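Local coordinates for uncharacterized protein lp_2219 (PDB 3HFQ) that is of unknown function but has a seven-bladed lactonase-type beta-propeller fold and may act on a sugar lactone, at residues A[230-244]-A[256-268]. The protein carries 1 engineered substitution. Sequence-based numbering, arbitrary orientation.
Sequences KTIPADYTAHNGAAA and VSNRGYNTLAVFA. With PO4 (phosphate ion), chain C.
Arg259 folds its side chain back over the neighbouring strand, turned about its CG-CD bond (chi3 -69°) so that the guanidinium lies beside the backbone of Gly241 and Ala242. Its NE gives an almost straight bond to Gly241 O at 3.1 Å, close to the guanidinium plane, while its backbone N reaches the same oxygen from the opposite face of the carbonyl. NH2 donates a more bent bond to Ala242 O, at 3.1 Å, the oxygen lying somewhat out of the guanidinium plane, and the methyl of Ala243 sits over one face of the group. NH1 and NH2 both point to O2 of a phosphate ion, probably from the crystallisation liquor, NH1 at 2.7 Å; His144 and Arg190 also hold this ion, and Glu206 forms a salt bridge with NH2. The same strands pair as an antiparallel ladder, with Gly241 and Arg259 as a hydrogen-bonded pair and Ala243 N donating to Ser257 O. Ser257 OG receives Ala244 N at 3.1 Å and is also bonded to Pro288.

At the other end, the loop leading into strand 241-247 wraps round Tyr261. With CG anti to the backbone N (chi1 -169°), the ring of Tyr261 meets one partner with its edge and another with its face: its CD1 edge lies over the centre of the Tyr236 ring in a T-shaped pair, planes at 63°, and Pro233 CD packs on its face as a CH-pi contact, 3.8 Å from the centroid. Ile232 CG2 touches Tyr261 CB at 3.9 Å. This joins the inter-blade connection after strand 222-230 to the turn between the second and third strands of the next propeller blade. With an alanine in place of Arg259, Gly241 O would probably keep just the backbone donor of this contact, Ala242 O would lose its bond from NH2, and Glu206 this charged mate. The basic groups round the phosphate are consistent with a pocket that can take an anion, though its natural ligand is not known, whereas the tyrosine end is held by aromatic and apolar packing.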
ATOM      1  N   LYS A 230     -12.862   5.738 -14.056  1.00 15.67           N
ATOM      2  CA  LYS A 230     -11.666   6.582 -14.087  1.00 19.89           C
ATOM      3  C   LYS A 230     -11.470   7.227 -12.721  1.00 15.10           C
ATOM      4  O   LYS A 230     -12.435   7.453 -11.994  1.00 14.10           O
ATOM      5  CB  LYS A 230     -11.790   7.665 -15.169  1.00 24.37           C
ATOM      6  CG  LYS A 230     -11.923   7.102 -16.581  1.00 26.45           C
ATOM      7  CD  LYS A 230     -11.958   8.190 -17.654  1.00 38.27           C
ATOM      8  CE  LYS A 230     -10.574   8.761 -17.940  1.00 48.10           C
ATOM      9  NZ  LYS A 230     -10.591   9.701 -19.102  1.00 54.02           N
ATOM     10  N   THR A 231     -10.221   7.524 -12.371  1.00 13.42           N
ATOM     11  CA  THR A 231      -9.934   8.123 -11.073  1.00 11.80           C
ATOM     12  C   THR A 231      -9.674   9.625 -11.163  1.00 13.96           C
ATOM     13  O   THR A 231      -9.439  10.276 -10.147  1.00 14.25           O
ATOM     14  CB  THR A 231      -8.721   7.445 -10.397  1.00 10.28           C
ATOM     15  OG1 THR A 231      -7.530   7.723 -11.144  1.00 11.94           O
ATOM     16  CG2 THR A 231      -8.926   5.931 -10.336  1.00 13.52           C
ATOM     17  N   ILE A 232      -9.727  10.161 -12.380  1.00 10.66           N
ATOM     18  CA  ILE A 232      -9.508  11.590 -12.622  1.00 10.65           C
ATOM     19  C   ILE A 232     -10.453  12.079 -13.721  1.00 13.44           C
ATOM     20  O   ILE A 232     -11.084  11.273 -14.407  1.00 13.84           O
ATOM     21  CB  ILE A 232      -8.056  11.881 -13.072  1.00 12.63           C
ATOM     22  CG1 ILE A 232      -7.707  11.023 -14.291  1.00 17.66           C
ATOM     23  CG2 ILE A 232      -7.092  11.630 -11.928  1.00 13.69           C
ATOM     24  CD1 ILE A 232      -6.365  11.361 -14.916  1.00 18.91           C
ATOM     25  N   PRO A 233     -10.566  13.407 -13.898  1.00 14.41           N
ATOM     26  CA  PRO A 233     -11.449  13.958 -14.932  1.00 18.06           C
ATOM     27  C   PRO A 233     -11.126  13.400 -16.311  1.00 17.94           C
ATOM     28  O   PRO A 233      -9.969  13.110 -16.623  1.00 16.19           O
ATOM     29  CB  PRO A 233     -11.192  15.458 -14.838  1.00 17.14           C
ATOM     30  CG  PRO A 233     -10.930  15.648 -13.379  1.00 21.04           C
ATOM     31  CD  PRO A 233      -9.994  14.490 -13.078  1.00 15.90           C
ATOM     32  N   ALA A 234     -12.155  13.258 -17.135  1.00 21.59           N
ATOM     33  CA  ALA A 234     -11.987  12.723 -18.478  1.00 28.48           C
ATOM     34  C   ALA A 234     -11.089  13.597 -19.350  1.00 28.34           C
ATOM     35  O   ALA A 234     -10.431  13.098 -20.261  1.00 29.96           O
ATOM     36  CB  ALA A 234     -13.349  12.549 -19.137  1.00 25.78           C
ATOM     37  N   ASP A 235     -11.052  14.897 -19.071  1.00 25.37           N
ATOM     38  CA  ASP A 235     -10.235  15.802 -19.869  1.00 28.37           C
ATOM     39  C   ASP A 235      -8.833  16.093 -19.329  1.00 30.92           C
ATOM     40  O   ASP A 235      -8.075  16.831 -19.958  1.00 29.33           O
ATOM     41  CB  ASP A 235     -10.974  17.125 -20.096  1.00 37.03           C
ATOM     42  CG  ASP A 235     -11.450  17.758 -18.807  1.00 44.86           C
ATOM     43  OD1 ASP A 235     -10.967  17.354 -17.728  1.00 43.67           O
ATOM     44  OD2 ASP A 235     -12.303  18.671 -18.873  1.00 49.08           O
ATOM     45  N   TYR A 236      -8.481  15.527 -18.175  1.00 23.80           N
ATOM     46  CA  TYR A 236      -7.148  15.759 -17.624  1.00 25.28           C
ATOM     47  C   TYR A 236      -6.159  14.861 -18.363  1.00 27.00           C
ATOM     48  O   TYR A 236      -6.068  13.661 -18.097  1.00 30.36           O
ATOM     49  CB  TYR A 236      -7.100  15.452 -16.126  1.00 23.51           C
ATOM     50  CG  TYR A 236      -5.858  15.999 -15.456  1.00 23.52           C
ATOM     51  CD1 TYR A 236      -5.716  17.369 -15.223  1.00 17.66           C
ATOM     52  CD2 TYR A 236      -4.801  15.157 -15.106  1.00 20.96           C
ATOM     53  CE1 TYR A 236      -4.548  17.885 -14.651  1.00 23.15           C
ATOM     54  CE2 TYR A 236      -3.630  15.664 -14.535  1.00 17.78           C
ATOM     55  CZ  TYR A 236      -3.510  17.028 -14.316  1.00 20.92           C
ATOM     56  OH  TYR A 236      -2.351  17.531 -13.769  1.00 19.05           O
ATOM     57  N   THR A 237      -5.406  15.461 -19.278  1.00 25.13           N
ATOM     58  CA  THR A 237      -4.447  14.739 -20.105  1.00 26.64           C
ATOM     59  C   THR A 237      -2.999  14.701 -19.627  1.00 26.42           C
ATOM     60  O   THR A 237      -2.180  13.986 -20.203  1.00 27.11           O
ATOM     61  CB  THR A 237      -4.474  15.301 -21.536  1.00 30.49           C
ATOM     62  OG1 THR A 237      -4.411  16.731 -21.482  1.00 28.97           O
ATOM     63  CG2 THR A 237      -5.756  14.886 -22.246  1.00 34.74           C
ATOM     64  N   ALA A 238      -2.676  15.460 -18.584  1.00 21.40           N
ATOM     65  CA  ALA A 238      -1.311  15.478 -18.063  1.00 20.17           C
ATOM     66  C   ALA A 238      -1.000  14.178 -17.325  1.00 20.04           C
ATOM     67  O   ALA A 238      -1.882  13.348 -17.123  1.00 22.94           O
ATOM     68  CB  ALA A 238      -1.117  16.675 -17.133  1.00 19.01           C
ATOM     69  N   HIS A 239       0.255  14.011 -16.920  1.00 21.84           N
ATOM     70  CA  HIS A 239       0.680  12.804 -16.216  1.00 23.30           C
ATOM     71  C   HIS A 239      -0.096  12.537 -14.933  1.00 17.64           C
ATOM     72  O   HIS A 239      -0.353  13.442 -14.143  1.00 13.96           O
ATOM     73  CB  HIS A 239       2.181  12.879 -15.893  1.00 26.64           C
ATOM     74  CG  HIS A 239       2.683  11.743 -15.048  1.00 34.44           C
ATOM     75  ND1 HIS A 239       2.475  11.674 -13.687  1.00 38.60           N
ATOM     76  CD2 HIS A 239       3.381  10.629 -15.379  1.00 35.05           C
ATOM     77  CE1 HIS A 239       3.022  10.566 -13.215  1.00 35.43           C
ATOM     78  NE2 HIS A 239       3.576   9.915 -14.219  1.00 39.00           N
ATOM     79  N   ASN A 240      -0.494  11.286 -14.748  1.00 15.27           N
ATOM     80  CA  ASN A 240      -1.184  10.887 -13.538  1.00 14.77           C
ATOM     81  C   ASN A 240      -0.977   9.409 -13.313  1.00 15.26           C
ATOM     82  O   ASN A 240      -1.119   8.600 -14.235  1.00 15.40           O
ATOM     83  CB  ASN A 240      -2.688  11.157 -13.588  1.00 14.11           C
ATOM     84  CG  ASN A 240      -3.345  10.965 -12.226  1.00 13.25           C
ATOM     85  OD1 ASN A 240      -3.233  11.820 -11.350  1.00 11.92           O
ATOM     86  ND2 ASN A 240      -4.001   9.827 -12.033  1.00 11.26           N
ATOM     87  N   GLY A 241      -0.628   9.068 -12.082  1.00 12.50           N
ATOM     88  CA  GLY A 241      -0.428   7.680 -11.726  1.00 11.17           C
ATOM     89  C   GLY A 241      -1.186   7.411 -10.442  1.00 11.57           C
ATOM     90  O   GLY A 241      -0.853   7.971  -9.402  1.00 12.35           O
ATOM     91  N   ALA A 242      -2.222   6.582 -10.506  1.00 12.70           N
ATOM     92  CA  ALA A 242      -2.980   6.260  -9.301  1.00 11.28           C
ATOM     93  C   ALA A 242      -2.012   5.492  -8.400  1.00 12.78           C
ATOM     94  O   ALA A 242      -1.086   4.851  -8.896  1.00 12.48           O
ATOM     95  CB  ALA A 242      -4.195   5.410  -9.651  1.00  8.95           C
ATOM     96  N   ALA A 243      -2.210   5.550  -7.086  1.00 10.07           N
ATOM     97  CA  ALA A 243      -1.291   4.868  -6.179  1.00  8.88           C
ATOM     98  C   ALA A 243      -1.935   3.964  -5.134  1.00 12.44           C
ATOM     99  O   ALA A 243      -2.083   2.759  -5.349  1.00 12.03           O
ATOM    100  CB  ALA A 243      -0.391   5.901  -5.489  1.00  8.19           C
ATOM    101  N   ALA A 244      -2.300   4.546  -3.995  1.00 10.41           N
ATOM    102  CA  ALA A 244      -2.904   3.789  -2.906  1.00 11.14           C
ATOM    103  C   ALA A 244      -4.412   3.686  -3.039  1.00 12.83           C
ATOM    104  O   ALA A 244      -5.052   4.551  -3.634  1.00 10.49           O
ATOM    105  CB  ALA A 244      -2.546   4.429  -1.572  1.00 11.16           C
ATOM    106  N   VAL A 256      -8.907   6.488  -3.424  1.00  7.67           N
ATOM    107  CA  VAL A 256      -7.696   6.254  -4.206  1.00  7.43           C
ATOM    108  C   VAL A 256      -6.924   7.565  -4.346  1.00 12.33           C
ATOM    109  O   VAL A 256      -7.525   8.636  -4.440  1.00 12.84           O
ATOM    110  CB  VAL A 256      -8.026   5.680  -5.615  1.00 11.83           C
ATOM    111  CG1 VAL A 256      -8.800   6.693  -6.440  1.00 11.44           C
ATOM    112  CG2 VAL A 256      -6.742   5.278  -6.328  1.00 13.21           C
ATOM    113  N   SER A 257      -5.594   7.492  -4.324  1.00  9.12           N
ATOM    114  CA  SER A 257      -4.787   8.697  -4.463  1.00  7.65           C
ATOM    115  C   SER A 257      -4.253   8.829  -5.888  1.00 15.75           C
ATOM    116  O   SER A 257      -3.937   7.833  -6.546  1.00 11.25           O
ATOM    117  CB  SER A 257      -3.628   8.695  -3.455  1.00  8.40           C
ATOM    118  OG  SER A 257      -2.751   7.603  -3.664  1.00 12.66           O
ATOM    119  N   ASN A 258      -4.164  10.071  -6.355  1.00 12.92           N
ATOM    120  CA  ASN A 258      -3.691  10.371  -7.700  1.00 11.60           C
ATOM    121  C   ASN A 258      -2.417  11.212  -7.672  1.00 13.17           C
ATOM    122  O   ASN A 258      -2.409  12.309  -7.113  1.00 10.53           O
ATOM    123  CB  ASN A 258      -4.771  11.138  -8.477  1.00 10.39           C
ATOM    124  CG  ASN A 258      -6.004  10.297  -8.759  1.00  9.58           C
ATOM    125  OD1 ASN A 258      -7.097  10.581  -8.261  1.00 19.45           O
ATOM    126  ND2 ASN A 258      -5.835   9.257  -9.556  1.00  7.95           N
ATOM    127  N   ARG A 259      -1.348  10.695  -8.271  1.00  9.90           N
ATOM    128  CA  ARG A 259      -0.080  11.419  -8.341  1.00 11.26           C
ATOM    129  C   ARG A 259      -0.028  12.160  -9.670  1.00 12.48           C
ATOM    130  O   ARG A 259       0.100  11.550 -10.733  1.00 13.82           O
ATOM    131  CB  ARG A 259       1.093  10.452  -8.249  1.00 11.15           C
ATOM    132  CG  ARG A 259       1.256   9.804  -6.892  1.00 11.16           C
ATOM    133  CD  ARG A 259       2.290   8.698  -6.965  1.00 13.50           C
ATOM    134  NE  ARG A 259       1.803   7.570  -7.758  1.00 14.74           N
ATOM    135  CZ  ARG A 259       2.473   6.435  -7.934  1.00 17.14           C
ATOM    136  NH1 ARG A 259       3.666   6.280  -7.375  1.00 12.38           N
ATOM    137  NH2 ARG A 259       1.941   5.449  -8.649  1.00 15.76           N
ATOM    138  N   GLY A 260      -0.119  13.482  -9.599  1.00  8.78           N
ATOM    139  CA  GLY A 260      -0.123  14.305 -10.795  1.00 13.94           C
ATOM    140  C   GLY A 260      -1.304  15.244 -10.639  1.00 15.82           C
ATOM    141  O   GLY A 260      -1.134  16.455 -10.523  1.00 15.07           O
ATOM    142  N   TYR A 261      -2.509  14.682 -10.628  1.00 13.61           N
ATOM    143  CA  TYR A 261      -3.708  15.491 -10.436  1.00 13.63           C
ATOM    144  C   TYR A 261      -3.720  15.846  -8.949  1.00 14.00           C
ATOM    145  O   TYR A 261      -4.411  16.768  -8.510  1.00 10.84           O
ATOM    146  CB  TYR A 261      -4.964  14.693 -10.812  1.00 11.38           C
ATOM    147  CG  TYR A 261      -6.216  15.539 -10.905  1.00 11.28           C
ATOM    148  CD1 TYR A 261      -6.277  16.631 -11.771  1.00 13.42           C
ATOM    149  CD2 TYR A 261      -7.332  15.258 -10.120  1.00 14.47           C
ATOM    150  CE1 TYR A 261      -7.420  17.424 -11.848  1.00 17.99           C
ATOM    151  CE2 TYR A 261      -8.477  16.043 -10.190  1.00 18.97           C
ATOM    152  CZ  TYR A 261      -8.514  17.123 -11.058  1.00 18.97           C
ATOM    153  OH  TYR A 261      -9.644  17.901 -11.128  1.00 19.91           O
ATOM    154  N   ASN A 262      -2.937  15.087  -8.187  1.00 12.20           N
ATOM    155  CA  ASN A 262      -2.771  15.274  -6.749  1.00 13.89           C
ATOM    156  C   ASN A 262      -4.045  15.412  -5.923  1.00 13.64           C
ATOM    157  O   ASN A 262      -4.283  16.441  -5.281  1.00 10.26           O
ATOM    158  CB  ASN A 262      -1.851  16.476  -6.486  1.00  8.65           C
ATOM    159  CG  ASN A 262      -0.476  16.299  -7.103  1.00 12.57           C
ATOM    160  OD1 ASN A 262       0.030  15.180  -7.211  1.00 10.60           O
ATOM    161  ND2 ASN A 262       0.145  17.407  -7.498  1.00 11.23           N
ATOM    162  N   THR A 263      -4.853  14.359  -5.919  1.00 11.86           N
ATOM    163  CA  THR A 263      -6.094  14.357  -5.155  1.00 10.95           C
ATOM    164  C   THR A 263      -6.368  12.974  -4.603  1.00 11.51           C
ATOM    165  O   THR A 263      -5.661  12.011  -4.896  1.00  9.00           O
ATOM    166  CB  THR A 263      -7.319  14.659  -6.035  1.00 10.96           C
ATOM    167  OG1 THR A 263      -7.468  13.597  -6.988  1.00 11.37           O
ATOM    168  CG2 THR A 263      -7.164  15.978  -6.769  1.00  8.33           C
ATOM    169  N   LEU A 264      -7.409  12.903  -3.785  1.00 11.48           N
ATOM    170  CA  LEU A 264      -7.897  11.643  -3.266  1.00  9.36           C
ATOM    171  C   LEU A 264      -9.268  11.639  -3.920  1.00  8.69           C
ATOM    172  O   LEU A 264      -9.996  12.632  -3.836  1.00 12.63           O
ATOM    173  CB  LEU A 264      -8.053  11.654  -1.743  1.00 11.63           C
ATOM    174  CG  LEU A 264      -6.803  11.658  -0.858  1.00 13.67           C
ATOM    175  CD1 LEU A 264      -7.216  11.306   0.568  1.00 18.76           C
ATOM    176  CD2 LEU A 264      -5.785  10.645  -1.371  1.00 13.37           C
ATOM    177  N   ALA A 265      -9.604  10.559  -4.614  1.00 11.32           N
ATOM    178  CA  ALA A 265     -10.909  10.463  -5.256  1.00 13.60           C
ATOM    179  C   ALA A 265     -11.732   9.525  -4.388  1.00 13.56           C
ATOM    180  O   ALA A 265     -11.267   8.452  -4.010  1.00 12.43           O
ATOM    181  CB  ALA A 265     -10.771   9.904  -6.666  1.00 13.95           C
ATOM    182  N   VAL A 266     -12.951   9.938  -4.068  1.00 11.95           N
ATOM    183  CA  VAL A 266     -13.828   9.146  -3.221  1.00  8.53           C
ATOM    184  C   VAL A 266     -14.962   8.537  -4.030  1.00 11.06           C
ATOM    185  O   VAL A 266     -15.632   9.232  -4.805  1.00 11.63           O
ATOM    186  CB  VAL A 266     -14.441  10.016  -2.109  1.00 10.18           C
ATOM    187  CG1 VAL A 266     -15.189   9.143  -1.119  1.00 11.08           C
ATOM    188  CG2 VAL A 266     -13.346  10.820  -1.416  1.00 11.51           C
ATOM    189  N   PHE A 267     -15.177   7.239  -3.839  1.00 10.69           N
ATOM    190  CA  PHE A 267     -16.232   6.520  -4.545  1.00 13.47           C
ATOM    191  C   PHE A 267     -17.184   5.843  -3.576  1.00 13.62           C
ATOM    192  O   PHE A 267     -16.764   5.307  -2.548  1.00 13.66           O
ATOM    193  CB  PHE A 267     -15.653   5.424  -5.449  1.00 11.81           C
ATOM    194  CG  PHE A 267     -14.783   5.931  -6.559  1.00 15.79           C
ATOM    195  CD1 PHE A 267     -13.459   6.286  -6.319  1.00 14.58           C
ATOM    196  CD2 PHE A 267     -15.284   6.027  -7.855  1.00 15.24           C
ATOM    197  CE1 PHE A 267     -12.644   6.727  -7.352  1.00 11.86           C
ATOM    198  CE2 PHE A 267     -14.477   6.467  -8.898  1.00 17.51           C
ATOM    199  CZ  PHE A 267     -13.153   6.816  -8.648  1.00 15.66           C
ATOM    200  N   ALA A 268     -18.467   5.866  -3.911  1.00 11.79           N
ATOM    201  CA  ALA A 268     -19.470   5.198  -3.101  1.00 14.80           C
ATOM    202  C   ALA A 268     -19.581   3.802  -3.708  1.00 13.92           C
ATOM    203  O   ALA A 268     -19.691   3.664  -4.932  1.00 10.97           O
ATOM    204  CB  ALA A 268     -20.807   5.925  -3.201  1.00 13.71           C
TER
HETATM  205  P   PO4 C 402       5.386   3.202  -8.609  1.00 18.55           P
HETATM  206  O1  PO4 C 402       6.087   4.455  -9.254  1.00 21.26           O
HETATM  207  O2  PO4 C 402       4.155   3.670  -7.745  1.00 16.27           O
HETATM  208  O3  PO4 C 402       4.896   2.224  -9.745  1.00 26.00           O
HETATM  209  O4  PO4 C 402       6.411   2.446  -7.677  1.00 24.62           O